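4-hydroxy-3-methylbut-2-enyl diphosphate reductase (Aquifex aeolicus, PDB 3DNF) reduces (E)-4-hydroxy-3-methylbut-2-enyl diphosphate to isopentenyl and dimethylallyl diphosphate with an iron-sulfur cluster, the last step of the non-mevalonate route to isoprenoids. Local coordinates at residues B[172-175]-B[176-180]; B[107-110]-B[111-114]. All coordinates share one frame; numbering follows the deposited sequence.

Interaction 1 (B[172-175]-B[176-180]); sequences FKEV and VGEIA
Phe172 and Val176, one helical turn apart, meet ring to methyl. From CB the chain of Phe172 leaves with CG anti to the backbone N (chi1 -173°), and the ring turns one face to Val176, whose CG2 lies 3.9 Å from the ring centroid in a CH-pi contact. This methyl is displaced toward the CZ-CE2 side of the ring, with Phe172 CZ 3.8 Å from Val176 CG2. The turn beneath is regular, Val176 N donating to Phe172 O at 3.0 Å. Val175 and Ile179 run side by side, Val175 CG1 3.6 Å from Ile179 CD1; both are buried, and apolar chains suit positions that pack on Val119 (Val175) and on Ile161 and Val186 (Ile179). On the side facing the second subunit, Glu174 OE2 and Glu178 OE1 lie 4.4 Å apart, and Lys173 of that subunit forms salt bridges with each, probably easing their repulsion. With an alanine at Phe172 the methyl of Val176 is likely to lose the ring face it lies over, leaving a gap beside strands 158-163 and 185-189. Helix 169-182 is the crossover helix of the beta-alpha-beta unit these strands complete, and such i to i+4 contacts build its sheet-facing side; Val176 also meets Val176 of the second subunit.

Interaction 2 (B[107-110]-B[111-114]); sequences CQLT and REGY
Arg111 N still donates to Cys107 O in regular helical fashion (3.0 Å), but then the chain unwinds: Gly113 takes a positive phi of 92°, and Tyr114 N turns back to Leu109 O at 3.0 Å while Gly113 N reaches Thr110 O from above its carbonyl plane. At this phi a CB would collide with Glu112 O, so glycine, having none, suits the place. Gln108 and Glu112 meet one turn apart: Gln108 NE2 gives a nearly straight bond to Glu112 OE2, 2.9 Å long, in the plane of its own amide but from above the carboxylate, the two planes standing 83° apart. Glu112 OE1 has a salt bridge to Lys187, so the carboxylate is held at both oxygens. Arg111, bent at chi3 (-65°), folds back and lays one guanidinium face over Cys107 O and Gln108 CA, its NH2 3.5 Å from that CA. Tyr114 brings its ring edge to Leu109 O, CD2 at 3.4 Å, and the same CD2 touches Leu109 CD2 at 3.9 Å, an apolar pair suited to the buried side. Thr110 OG1 is hydrogen-bonded to Val106 O and accepts from a water that also donates to Tyr114 O. This is a Schellman motif, here ending helix 97-111 and turning the chain into strand 115-119.

From the N terminus, interaction 2 comes first, ending helix 97-111 and delivering the chain into strand 115-119. The chain then passes through helix 125-136 and strands 141-144 and 158-163 before reaching interaction 1, within helix 169-182 and ahead of strand 185-189. Each contact is a local turn, so neither nests in nor crosses the other, and neither closes a long loop; the nearest atoms of interaction 1 and interaction 2 are about 9 Å apart. What joins them is the parallel sheet 141-144, 115-119, 158-163, 185-189: both helices pack side chains on strand 185-189. Cys107, disulfide-bonded to Cys137, adds a covalent tie to the loop after helix 125-136.

Interaction 1 (B[172-175]-B[176-180])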
ATOM      1  N   PHE B 172       1.497  -8.661   1.843  1.00 27.34           N
ATOM      2  CA  PHE B 172       0.928  -7.914   0.722  1.00 28.36           C
ATOM      3  C   PHE B 172       0.673  -6.467   1.143  1.00 28.09           C
ATOM      4  O   PHE B 172       1.016  -5.546   0.431  1.00 29.01           O
ATOM      5  CB  PHE B 172      -0.369  -8.552   0.335  1.00 27.96           C
ATOM      6  CG  PHE B 172      -0.962  -7.968  -0.907  1.00 28.44           C
ATOM      7  CD1 PHE B 172      -0.317  -8.147  -2.145  1.00 34.48           C
ATOM      8  CD2 PHE B 172      -2.123  -7.182  -0.832  1.00 28.77           C
ATOM      9  CE1 PHE B 172      -0.845  -7.608  -3.284  1.00 33.59           C
ATOM     10  CE2 PHE B 172      -2.678  -6.646  -1.995  1.00 31.53           C
ATOM     11  CZ  PHE B 172      -2.018  -6.845  -3.219  1.00 31.14           C
ATOM     12  N   LYS B 173       0.127  -6.285   2.352  1.00 28.70           N
ATOM     13  CA  LYS B 173      -0.161  -4.952   2.906  1.00 29.10           C
ATOM     14  C   LYS B 173       1.131  -4.105   3.027  1.00 29.56           C
ATOM     15  O   LYS B 173       1.145  -2.917   2.681  1.00 29.61           O
ATOM     16  CB  LYS B 173      -0.911  -5.074   4.242  1.00 29.26           C
ATOM     17  CG  LYS B 173      -1.017  -3.783   5.003  1.00 30.66           C
ATOM     18  CD  LYS B 173      -1.825  -3.943   6.261  1.00 31.39           C
ATOM     19  CE  LYS B 173      -1.853  -2.629   6.999  1.00 30.55           C
ATOM     20  NZ  LYS B 173      -2.550  -2.816   8.295  1.00 31.36           N
ATOM     21  N   GLU B 174       2.208  -4.750   3.490  1.00 29.59           N
ATOM     22  CA  GLU B 174       3.516  -4.121   3.637  1.00 30.58           C
ATOM     23  C   GLU B 174       4.115  -3.683   2.302  1.00 29.51           C
ATOM     24  O   GLU B 174       4.630  -2.550   2.214  1.00 28.95           O
ATOM     25  CB  GLU B 174       4.486  -5.070   4.381  1.00 30.69           C
ATOM     26  CG  GLU B 174       5.923  -4.574   4.499  1.00 35.70           C
ATOM     27  CD  GLU B 174       6.074  -3.412   5.455  1.00 39.70           C
ATOM     28  OE1 GLU B 174       5.136  -3.152   6.248  1.00 43.37           O
ATOM     29  OE2 GLU B 174       7.129  -2.732   5.415  1.00 42.30           O
ATOM     30  N   VAL B 175       4.093  -4.590   1.310  1.00 29.46           N
ATOM     31  CA  VAL B 175       4.624  -4.320  -0.036  1.00 29.55           C
ATOM     32  C   VAL B 175       3.871  -3.161  -0.696  1.00 29.35           C
ATOM     33  O   VAL B 175       4.476  -2.251  -1.271  1.00 27.40           O
ATOM     34  CB  VAL B 175       4.533  -5.568  -0.987  1.00 29.20           C
ATOM     35  CG1 VAL B 175       4.931  -5.149  -2.438  1.00 29.61           C
ATOM     36  CG2 VAL B 175       5.431  -6.650  -0.492  1.00 32.04           C
ATOM     37  N   VAL B 176       2.547  -3.225  -0.646  1.00 28.89           N
ATOM     38  CA  VAL B 176       1.725  -2.164  -1.233  1.00 29.61           C
ATOM     39  C   VAL B 176       2.043  -0.792  -0.603  1.00 29.79           C
ATOM     40  O   VAL B 176       2.271   0.186  -1.303  1.00 30.24           O
ATOM     41  CB  VAL B 176       0.211  -2.495  -1.122  1.00 30.43           C
ATOM     42  CG1 VAL B 176      -0.654  -1.241  -1.417  1.00 31.54           C
ATOM     43  CG2 VAL B 176      -0.165  -3.700  -2.033  1.00 30.09           C
ATOM     44  N   GLY B 177       2.083  -0.728   0.722  1.00 30.28           N
ATOM     45  CA  GLY B 177       2.316   0.514   1.434  1.00 30.89           C
ATOM     46  C   GLY B 177       3.704   1.045   1.127  1.00 30.30           C
ATOM     47  O   GLY B 177       3.878   2.225   0.859  1.00 31.44           O
ATOM     48  N   GLU B 178       4.686   0.144   1.120  1.00 30.39           N
ATOM     49  CA  GLU B 178       6.058   0.546   0.878  1.00 30.18           C
ATOM     50  C   GLU B 178       6.257   1.087  -0.533  1.00 29.26           C
ATOM     51  O   GLU B 178       6.778   2.195  -0.714  1.00 28.32           O
ATOM     52  CB  GLU B 178       7.024  -0.610   1.186  1.00 30.93           C
ATOM     53  CG  GLU B 178       8.505  -0.177   1.191  1.00 33.29           C
ATOM     54  CD  GLU B 178       8.871   0.886   2.240  1.00 37.60           C
ATOM     55  OE1 GLU B 178       8.239   0.966   3.318  1.00 39.00           O
ATOM     56  OE2 GLU B 178       9.819   1.653   1.972  1.00 37.26           O
ATOM     57  N   ILE B 179       5.824   0.335  -1.544  1.00 29.08           N
ATOM     58  CA  ILE B 179       5.954   0.817  -2.931  1.00 29.92           C
ATOM     59  C   ILE B 179       5.268   2.190  -3.122  1.00 29.11           C
ATOM     60  O   ILE B 179       5.837   3.078  -3.756  1.00 29.13           O
ATOM     61  CB  ILE B 179       5.483  -0.242  -3.959  1.00 28.74           C
ATOM     62  CG1 ILE B 179       6.443  -1.447  -3.940  1.00 30.27           C
ATOM     63  CG2 ILE B 179       5.389   0.310  -5.402  1.00 29.27           C
ATOM     64  CD1 ILE B 179       5.973  -2.604  -4.782  1.00 31.66           C
ATOM     65  N   ALA B 180       4.086   2.364  -2.534  1.00 29.04           N
ATOM     66  CA  ALA B 180       3.331   3.625  -2.618  1.00 29.57           C
ATOM     67  C   ALA B 180       4.112   4.854  -2.104  1.00 30.49           C
ATOM     68  O   ALA B 180       3.897   5.992  -2.549  1.00 30.69           O
ATOM     69  CB  ALA B 180       2.035   3.495  -1.878  1.00 29.60           C
TER
HETATM   70  O   HOH W   1       9.088  -1.330   5.019  1.00 71.26           O

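Interaction 2 (B[107-110]-B[111-114])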
ATOM      1  N   CYS B 107      -2.495  -8.574 -17.375  1.00 32.20           N
ATOM      2  CA  CYS B 107      -2.638  -8.044 -18.725  1.00 33.17           C
ATOM      3  C   CYS B 107      -3.346  -6.678 -18.791  1.00 31.28           C
ATOM      4  O   CYS B 107      -2.961  -5.823 -19.570  1.00 30.41           O
ATOM      5  CB  CYS B 107      -3.302  -9.054 -19.653  1.00 34.14           C
ATOM      6  SG  CYS B 107      -2.271 -10.572 -19.851  1.00 41.49           S
ATOM      7  N   GLN B 108      -4.378  -6.509 -17.980  1.00 30.01           N
ATOM      8  CA  GLN B 108      -5.060  -5.236 -17.826  1.00 29.33           C
ATOM      9  C   GLN B 108      -4.084  -4.161 -17.380  1.00 28.52           C
ATOM     10  O   GLN B 108      -4.054  -3.096 -17.994  1.00 28.13           O
ATOM     11  CB  GLN B 108      -6.237  -5.359 -16.867  1.00 30.81           C
ATOM     12  CG  GLN B 108      -6.963  -4.033 -16.651  1.00 33.41           C
ATOM     13  CD  GLN B 108      -7.809  -4.057 -15.400  1.00 38.62           C
ATOM     14  OE1 GLN B 108      -8.155  -5.125 -14.892  1.00 41.00           O
ATOM     15  NE2 GLN B 108      -8.138  -2.887 -14.894  1.00 37.71           N
ATOM     16  N   LEU B 109      -3.280  -4.445 -16.334  1.00 28.42           N
ATOM     17  CA  LEU B 109      -2.312  -3.497 -15.842  1.00 28.96           C
ATOM     18  C   LEU B 109      -1.278  -3.121 -16.920  1.00 28.63           C
ATOM     19  O   LEU B 109      -0.876  -1.948 -17.029  1.00 28.91           O
ATOM     20  CB  LEU B 109      -1.633  -4.044 -14.570  1.00 29.21           C
ATOM     21  CG  LEU B 109      -2.492  -4.079 -13.274  1.00 29.44           C
ATOM     22  CD1 LEU B 109      -1.712  -4.829 -12.182  1.00 32.41           C
ATOM     23  CD2 LEU B 109      -2.877  -2.682 -12.770  1.00 31.97           C
ATOM     24  N   THR B 110      -0.874  -4.099 -17.715  1.00 29.15           N
ATOM     25  CA  THR B 110       0.046  -3.853 -18.838  1.00 28.53           C
ATOM     26  C   THR B 110      -0.574  -2.890 -19.885  1.00 29.23           C
ATOM     27  O   THR B 110       0.062  -1.903 -20.301  1.00 28.92           O
ATOM     28  CB  THR B 110       0.441  -5.214 -19.470  1.00 27.80           C
ATOM     29  OG1 THR B 110       1.216  -5.963 -18.510  1.00 30.10           O
ATOM     30  CG2 THR B 110       1.226  -5.001 -20.785  1.00 29.52           C
ATOM     31  N   ARG B 111      -1.812  -3.166 -20.291  1.00 29.83           N
ATOM     32  CA  ARG B 111      -2.553  -2.282 -21.200  1.00 30.60           C
ATOM     33  C   ARG B 111      -2.654  -0.845 -20.676  1.00 29.81           C
ATOM     34  O   ARG B 111      -2.604   0.112 -21.441  1.00 31.01           O
ATOM     35  CB  ARG B 111      -3.946  -2.830 -21.504  1.00 30.31           C
ATOM     36  CG  ARG B 111      -3.924  -4.164 -22.267  1.00 31.63           C
ATOM     37  CD  ARG B 111      -5.327  -4.517 -22.818  1.00 33.49           C
ATOM     38  NE  ARG B 111      -6.311  -4.761 -21.757  1.00 36.82           N
ATOM     39  CZ  ARG B 111      -6.558  -5.945 -21.178  1.00 37.87           C
ATOM     40  NH1 ARG B 111      -5.906  -7.051 -21.524  1.00 38.26           N
ATOM     41  NH2 ARG B 111      -7.485  -6.028 -20.239  1.00 39.23           N
ATOM     42  N   GLU B 112      -2.716  -0.705 -19.354  1.00 29.59           N
ATOM     43  CA  GLU B 112      -2.836   0.585 -18.703  1.00 30.54           C
ATOM     44  C   GLU B 112      -1.470   1.241 -18.455  1.00 30.30           C
ATOM     45  O   GLU B 112      -1.429   2.331 -17.941  1.00 32.32           O
ATOM     46  CB  GLU B 112      -3.653   0.436 -17.405  1.00 29.94           C
ATOM     47  CG  GLU B 112      -5.122  -0.044 -17.664  1.00 31.57           C
ATOM     48  CD  GLU B 112      -5.924  -0.338 -16.384  1.00 32.73           C
ATOM     49  OE1 GLU B 112      -5.329  -0.333 -15.291  1.00 37.26           O
ATOM     50  OE2 GLU B 112      -7.155  -0.594 -16.464  1.00 35.16           O
ATOM     51  N   GLY B 113      -0.385   0.567 -18.830  1.00 29.73           N
ATOM     52  CA  GLY B 113       0.939   1.195 -18.861  1.00 31.23           C
ATOM     53  C   GLY B 113       1.706   0.997 -17.555  1.00 31.44           C
ATOM     54  O   GLY B 113       2.670   1.722 -17.285  1.00 32.63           O
ATOM     55  N   TYR B 114       1.295   0.038 -16.731  1.00 30.24           N
ATOM     56  CA  TYR B 114       2.023  -0.204 -15.466  1.00 29.67           C
ATOM     57  C   TYR B 114       3.151  -1.226 -15.574  1.00 31.79           C
ATOM     58  O   TYR B 114       3.067  -2.168 -16.375  1.00 32.05           O
ATOM     59  CB  TYR B 114       1.085  -0.725 -14.349  1.00 30.17           C
ATOM     60  CG  TYR B 114       0.079   0.288 -13.892  1.00 30.03           C
ATOM     61  CD1 TYR B 114       0.401   1.214 -12.915  1.00 31.11           C
ATOM     62  CD2 TYR B 114      -1.201   0.368 -14.497  1.00 29.83           C
ATOM     63  CE1 TYR B 114      -0.525   2.174 -12.511  1.00 30.12           C
ATOM     64  CE2 TYR B 114      -2.128   1.311 -14.097  1.00 28.15           C
ATOM     65  CZ  TYR B 114      -1.781   2.222 -13.099  1.00 29.68           C
ATOM     66  OH  TYR B 114      -2.681   3.163 -12.710  1.00 29.26           O
TER
HETATM   67  O   HOH W   2       3.522  -4.441 -17.882  1.00 19.90           O